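Local coordinates for protein PHB depolymerase (Penicillium funiculosum, PDB 2D81) that hydrolyses the ester bonds of the biopolyester polyhydroxybutyrate, as a circularly permuted alpha/beta hydrolase, at residues N7-G21 and G217-C230. Sequence-based numbering, arbitrary orientation.
Sequences NVNPNSVSVSGLASG and GATVCSLHVALHGC. With RB3 ((1R)-3-{[(1R)-3-methoxy-1-methyl-3-oxopropyl]oxy}-1-methyl-3-oxopropyl (3R)-3-hydroxybutanoate), chain C.
Ser16 OG meets His224 NE2 at 2.7 Å and also bonds Tyr247 OH, at the start of helix 247-251. The imidazole is held at its other nitrogen too: Ser14 OG lies 2.8 Å from His224 ND1 and further bonds Tyr173 OH. Both serine oxygens sit in the ring plane, at its edge. With CG anti to the backbone N (chi1 -174°), His224 turns its ring along the neighbouring strand, where Ser14 and Ser16 rise from the same face. The ring of Tyr247 meets the imidazole with the planes about 25° apart, and Leu169 and Ile172 of helix 164-173 pack against the histidine.

Strands 13-18 and 221-227, which carry this cluster, run parallel, with 20° between the directions of these segments; they are neighbouring central strands of the mainly parallel alpha/beta hydrolase sheet, between strands 39-43 and 256-260. The pairing alternates regularly: Ser14 O accepts from Val225 N, Ser16 N donates to Val225 O at 2.8 Å, and Ser16 O accepts from Leu227 N. On the opposite face the contact is apolar. Val15 CG2 rests 3.8 Å from Val225 CB and reaches Leu227 CD1 at 4.1 Å, and Val15 also touches Ala25 and Leu28 of helix 20-31.

Before the corner at residues 10-12 a separate short pairing forms: Cys221 N donates to Asn7 O at 2.8 Å, Asn9 N to Cys221 O, and Asn7 ND2 to Gly217 O. Beyond the C-terminal ends of both strands the chain enters the ligand pocket: Cys230 SG, disulfide-bonded to Cys284, is 3.2 Å from RB3 O1B, while Ala19 takes the N-cap position and Ser20 begins helix 20-31. Bonds at both ring nitrogens should hold the rotation of His224, and the serine hydroxyls, each with a tyrosine partner, give this buried polar ring a hydrogen-bonded setting.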
loop_
_atom_site.group_PDB
_atom_site.type_symbol
_atom_site.label_atom_id
_atom_site.label_comp_id
_atom_site.label_asym_id
_atom_site.label_seq_id
_atom_site.Cartn_x
_atom_site.Cartn_y
_atom_site.Cartn_z
ATOM N N ASN A 7 13.054 -15.020 -9.000
ATOM C CA ASN A 7 12.907 -16.190 -8.152
ATOM C C ASN A 7 12.322 -15.746 -6.823
ATOM O O ASN A 7 13.033 -15.604 -5.823
ATOM C CB ASN A 7 14.256 -16.879 -7.933
ATOM C CG ASN A 7 14.117 -18.200 -7.200
ATOM O OD1 ASN A 7 13.005 -18.659 -6.939
ATOM N ND2 ASN A 7 15.244 -18.823 -6.875
ATOM N N VAL A 8 11.016 -15.512 -6.830
ATOM C CA VAL A 8 10.300 -15.066 -5.642
ATOM C C VAL A 8 9.252 -16.102 -5.270
ATOM O O VAL A 8 8.459 -16.523 -6.113
ATOM C CB VAL A 8 9.602 -13.714 -5.894
ATOM C CG1 VAL A 8 8.749 -13.335 -4.689
ATOM C CG2 VAL A 8 10.642 -12.634 -6.167
ATOM N N ASN A 9 9.248 -16.516 -4.008
ATOM C CA ASN A 9 8.255 -17.477 -3.551
ATOM C C ASN A 9 6.887 -16.801 -3.503
ATOM O O ASN A 9 6.725 -15.762 -2.870
ATOM C CB ASN A 9 8.610 -18.005 -2.162
ATOM C CG ASN A 9 7.878 -19.292 -1.831
ATOM O OD1 ASN A 9 6.688 -19.426 -2.112
ATOM N ND2 ASN A 9 8.584 -20.243 -1.229
ATOM N N PRO A 10 5.885 -17.386 -4.181
ATOM C CA PRO A 10 4.536 -16.810 -4.193
ATOM C C PRO A 10 3.923 -16.713 -2.796
ATOM O O PRO A 10 2.965 -15.971 -2.584
ATOM C CB PRO A 10 3.759 -17.768 -5.096
ATOM C CG PRO A 10 4.815 -18.281 -6.032
ATOM C CD PRO A 10 5.971 -18.536 -5.098
ATOM N N ASN A 11 4.474 -17.463 -1.845
ATOM C CA ASN A 11 3.935 -17.470 -0.488
ATOM C C ASN A 11 4.597 -16.416 0.398
ATOM O O ASN A 11 4.445 -16.447 1.620
ATOM C CB ASN A 11 4.112 -18.848 0.161
ATOM C CG ASN A 11 5.570 -19.203 0.396
ATOM O OD1 ASN A 11 6.399 -18.333 0.670
ATOM N ND2 ASN A 11 5.889 -20.491 0.307
ATOM N N SER A 12 5.331 -15.490 -0.213
ATOM C CA SER A 12 6.088 -14.503 0.552
ATOM C C SER A 12 5.696 -13.081 0.173
ATOM O O SER A 12 6.463 -12.138 0.394
ATOM C CB SER A 12 7.587 -14.690 0.314
ATOM O OG SER A 12 7.924 -14.372 -1.024
ATOM N N VAL A 13 4.505 -12.928 -0.395
ATOM C CA VAL A 13 4.070 -11.642 -0.934
ATOM C C VAL A 13 3.239 -10.843 0.073
ATOM O O VAL A 13 2.399 -11.395 0.791
ATOM C CB VAL A 13 3.244 -11.841 -2.229
ATOM C CG1 VAL A 13 2.800 -10.494 -2.782
ATOM C CG2 VAL A 13 4.082 -12.584 -3.270
ATOM N N SER A 14 3.487 -9.538 0.118
ATOM C CA SER A 14 2.745 -8.634 0.992
ATOM C C SER A 14 2.671 -7.248 0.357
ATOM O O SER A 14 3.269 -7.010 -0.696
ATOM C CB SER A 14 3.430 -8.539 2.360
ATOM O OG SER A 14 4.757 -8.049 2.236
ATOM N N VAL A 15 1.941 -6.338 0.998
ATOM C CA VAL A 15 1.735 -4.994 0.464
ATOM C C VAL A 15 1.506 -3.980 1.588
ATOM O O VAL A 15 0.958 -4.319 2.638
ATOM C CB VAL A 15 0.520 -4.966 -0.503
ATOM C CG1 VAL A 15 -0.740 -5.444 0.224
ATOM C CG2 VAL A 15 0.315 -3.562 -1.055
ATOM N N SER A 16 1.941 -2.740 1.367
ATOM C CA SER A 16 1.624 -1.634 2.274
ATOM C C SER A 16 1.515 -0.334 1.486
ATOM O O SER A 16 1.864 -0.285 0.307
ATOM C CB SER A 16 2.701 -1.492 3.367
ATOM O OG SER A 16 3.923 -0.984 2.857
ATOM N N GLY A 17 1.032 0.719 2.136
ATOM C CA GLY A 17 0.931 2.002 1.465
ATOM C C GLY A 17 0.487 3.125 2.379
ATOM O O GLY A 17 0.053 2.883 3.506
ATOM N N LEU A 18 0.604 4.355 1.887
ATOM C CA LEU A 18 0.235 5.542 2.655
ATOM C C LEU A 18 -1.051 6.171 2.125
ATOM O O LEU A 18 -1.193 6.386 0.922
ATOM C CB LEU A 18 1.354 6.581 2.587
ATOM C CG LEU A 18 1.050 7.936 3.236
ATOM C CD1 LEU A 18 1.032 7.800 4.756
ATOM C CD2 LEU A 18 2.104 8.940 2.807
ATOM N N ALA A 19 -1.972 6.474 3.034
ATOM C CA ALA A 19 -3.161 7.260 2.716
ATOM C C ALA A 19 -4.029 6.566 1.666
ATOM O O ALA A 19 -4.566 5.488 1.926
ATOM C CB ALA A 19 -2.750 8.650 2.244
ATOM N N SER A 20 -4.175 7.167 0.487
ATOM C CA SER A 20 -4.929 6.493 -0.567
ATOM C C SER A 20 -4.225 5.181 -0.904
ATOM O O SER A 20 -4.869 4.197 -1.270
ATOM C CB SER A 20 -5.052 7.374 -1.825
ATOM O OG SER A 20 -3.794 7.623 -2.440
ATOM N N GLY A 21 -2.902 5.172 -0.761
ATOM C CA GLY A 21 -2.142 3.947 -0.944
ATOM C C GLY A 21 -2.346 2.967 0.196
ATOM O O GLY A 21 -2.219 1.752 0.015
ATOM N N GLY A 217 18.779 -14.833 -9.361
ATOM C CA GLY A 217 17.807 -15.900 -9.231
ATOM C C GLY A 217 18.377 -17.114 -8.519
ATOM O O GLY A 217 17.688 -18.121 -8.350
ATOM N N ALA A 218 19.635 -17.025 -8.096
ATOM C CA ALA A 218 20.264 -18.119 -7.359
ATOM C C ALA A 218 19.666 -18.222 -5.960
ATOM O O ALA A 218 19.709 -19.280 -5.328
ATOM C CB ALA A 218 21.768 -17.893 -7.269
ATOM N N THR A 219 19.104 -17.115 -5.487
ATOM C CA THR A 219 18.541 -17.036 -4.143
ATOM C C THR A 219 17.047 -16.727 -4.217
ATOM O O THR A 219 16.623 -15.856 -4.976
ATOM C CB THR A 219 19.232 -15.928 -3.324
ATOM O OG1 THR A 219 20.632 -16.217 -3.217
ATOM C CG2 THR A 219 18.627 -15.832 -1.932
ATOM N N VAL A 220 16.251 -17.444 -3.428
ATOM C CA VAL A 220 14.822 -17.174 -3.359
ATOM C C VAL A 220 14.566 -15.882 -2.596
ATOM O O VAL A 220 15.080 -15.686 -1.496
ATOM C CB VAL A 220 14.068 -18.324 -2.669
ATOM C CG1 VAL A 220 12.589 -17.978 -2.540
ATOM C CG2 VAL A 220 14.236 -19.600 -3.477
ATOM N N CYS A 221 13.769 -15.005 -3.193
ATOM C CA CYS A 221 13.487 -13.699 -2.613
ATOM C C CYS A 221 12.010 -13.548 -2.272
ATOM O O CYS A 221 11.171 -14.313 -2.747
ATOM C CB CYS A 221 13.939 -12.602 -3.586
ATOM S SG CYS A 221 15.757 -12.452 -3.597
ATOM N N SER A 222 11.705 -12.573 -1.422
ATOM C CA SER A 222 10.326 -12.208 -1.128
ATOM C C SER A 222 9.944 -10.962 -1.915
ATOM O O SER A 222 10.781 -10.370 -2.594
ATOM C CB SER A 222 10.154 -11.944 0.369
ATOM O OG SER A 222 11.043 -10.933 0.816
ATOM N N LEU A 223 8.680 -10.561 -1.811
ATOM C CA LEU A 223 8.187 -9.400 -2.540
ATOM C C LEU A 223 7.233 -8.575 -1.681
ATOM O O LEU A 223 6.228 -9.089 -1.183
ATOM C CB LEU A 223 7.465 -9.846 -3.813
ATOM C CG LEU A 223 6.735 -8.759 -4.615
ATOM C CD1 LEU A 223 7.730 -7.761 -5.190
ATOM C CD2 LEU A 223 5.942 -9.414 -5.740
ATOM N N HIS A 224 7.556 -7.299 -1.514
ATOM C CA HIS A 224 6.650 -6.353 -0.871
ATOM C C HIS A 224 6.266 -5.277 -1.878
ATOM O O HIS A 224 7.129 -4.691 -2.537
ATOM C CB HIS A 224 7.327 -5.698 0.336
ATOM C CG HIS A 224 6.418 -4.815 1.135
ATOM N ND1 HIS A 224 5.430 -5.313 1.956
ATOM C CD2 HIS A 224 6.339 -3.465 1.228
ATOM C CE1 HIS A 224 4.783 -4.309 2.521
ATOM N NE2 HIS A 224 5.314 -3.177 2.095
ATOM N N VAL A 225 4.968 -5.026 -1.995
ATOM C CA VAL A 225 4.459 -3.960 -2.845
ATOM C C VAL A 225 4.207 -2.733 -1.974
ATOM O O VAL A 225 3.461 -2.803 -0.998
ATOM C CB VAL A 225 3.136 -4.386 -3.521
ATOM C CG1 VAL A 225 2.636 -3.286 -4.451
ATOM C CG2 VAL A 225 3.347 -5.682 -4.294
ATOM N N ALA A 226 4.841 -1.618 -2.322
ATOM C CA ALA A 226 4.688 -0.383 -1.555
ATOM C C ALA A 226 3.973 0.683 -2.385
ATOM O O ALA A 226 4.419 1.034 -3.479
ATOM C CB ALA A 226 6.056 0.129 -1.109
ATOM N N LEU A 227 2.867 1.198 -1.856
ATOM C CA LEU A 227 2.009 2.113 -2.605
ATOM C C LEU A 227 2.068 3.555 -2.100
ATOM O O LEU A 227 1.704 3.839 -0.960
ATOM C CB LEU A 227 0.560 1.616 -2.556
ATOM C CG LEU A 227 0.305 0.223 -3.138
ATOM C CD1 LEU A 227 -1.128 -0.193 -2.838
ATOM C CD2 LEU A 227 0.564 0.223 -4.638
ATOM N N HIS A 228 2.514 4.461 -2.965
ATOM C CA HIS A 228 2.532 5.888 -2.652
ATOM C C HIS A 228 1.112 6.420 -2.444
ATOM O O HIS A 228 0.131 5.777 -2.831
ATOM C CB HIS A 228 3.223 6.658 -3.790
ATOM C CG HIS A 228 2.447 6.673 -5.073
ATOM N ND1 HIS A 228 1.346 7.478 -5.266
ATOM C CD2 HIS A 228 2.609 5.976 -6.223
ATOM C CE1 HIS A 228 0.862 7.278 -6.479
ATOM N NE2 HIS A 228 1.610 6.370 -7.081
ATOM N N GLY A 229 1.005 7.593 -1.825
ATOM C CA GLY A 229 -0.295 8.211 -1.619
ATOM C C GLY A 229 -0.588 9.257 -2.678
ATOM O O GLY A 229 0.129 9.350 -3.672
ATOM N N CYS A 230 -1.641 10.046 -2.484
ATOM C CA CYS A 230 -1.933 11.120 -3.429
ATOM C C CYS A 230 -0.761 12.103 -3.429
ATOM O O CYS A 230 -0.106 12.295 -2.402
ATOM C CB CYS A 230 -3.190 11.885 -3.033
ATOM S SG CYS A 230 -4.743 10.991 -2.690
HETATM O O1M RB3 C . -5.373 14.002 1.586
HETATM C C1A RB3 C . -5.072 12.929 1.019
HETATM O O1A RB3 C . -4.457 12.820 -0.064
HETATM C C2A RB3 C . -5.493 11.634 1.717
HETATM C C3A RB3 C . -6.365 10.767 0.805
HETATM C C4A RB3 C . -6.768 9.506 1.572
HETATM O O3A RB3 C . -7.543 11.503 0.440
HETATM C C1B RB3 C . -7.925 11.271 -0.846
HETATM O O1B RB3 C . -7.592 10.237 -1.424
HETATM C C2B RB3 C . -8.775 12.329 -1.552
HETATM C C3B RB3 C . -9.455 11.812 -2.824
HETATM C C4B RB3 C . -10.456 10.697 -2.510
HETATM O O3B RB3 C . -10.166 12.895 -3.446
HETATM C C1C RB3 C . -9.370 13.639 -4.260
HETATM O O1C RB3 C . -8.187 13.824 -3.975
HETATM C C2C RB3 C . -9.970 14.255 -5.527
HETATM C C3C RB3 C . -9.860 15.780 -5.502
HETATM C C4C RB3 C . -10.490 16.385 -6.757
HETATM O O3C RB3 C . -10.502 16.287 -4.329
#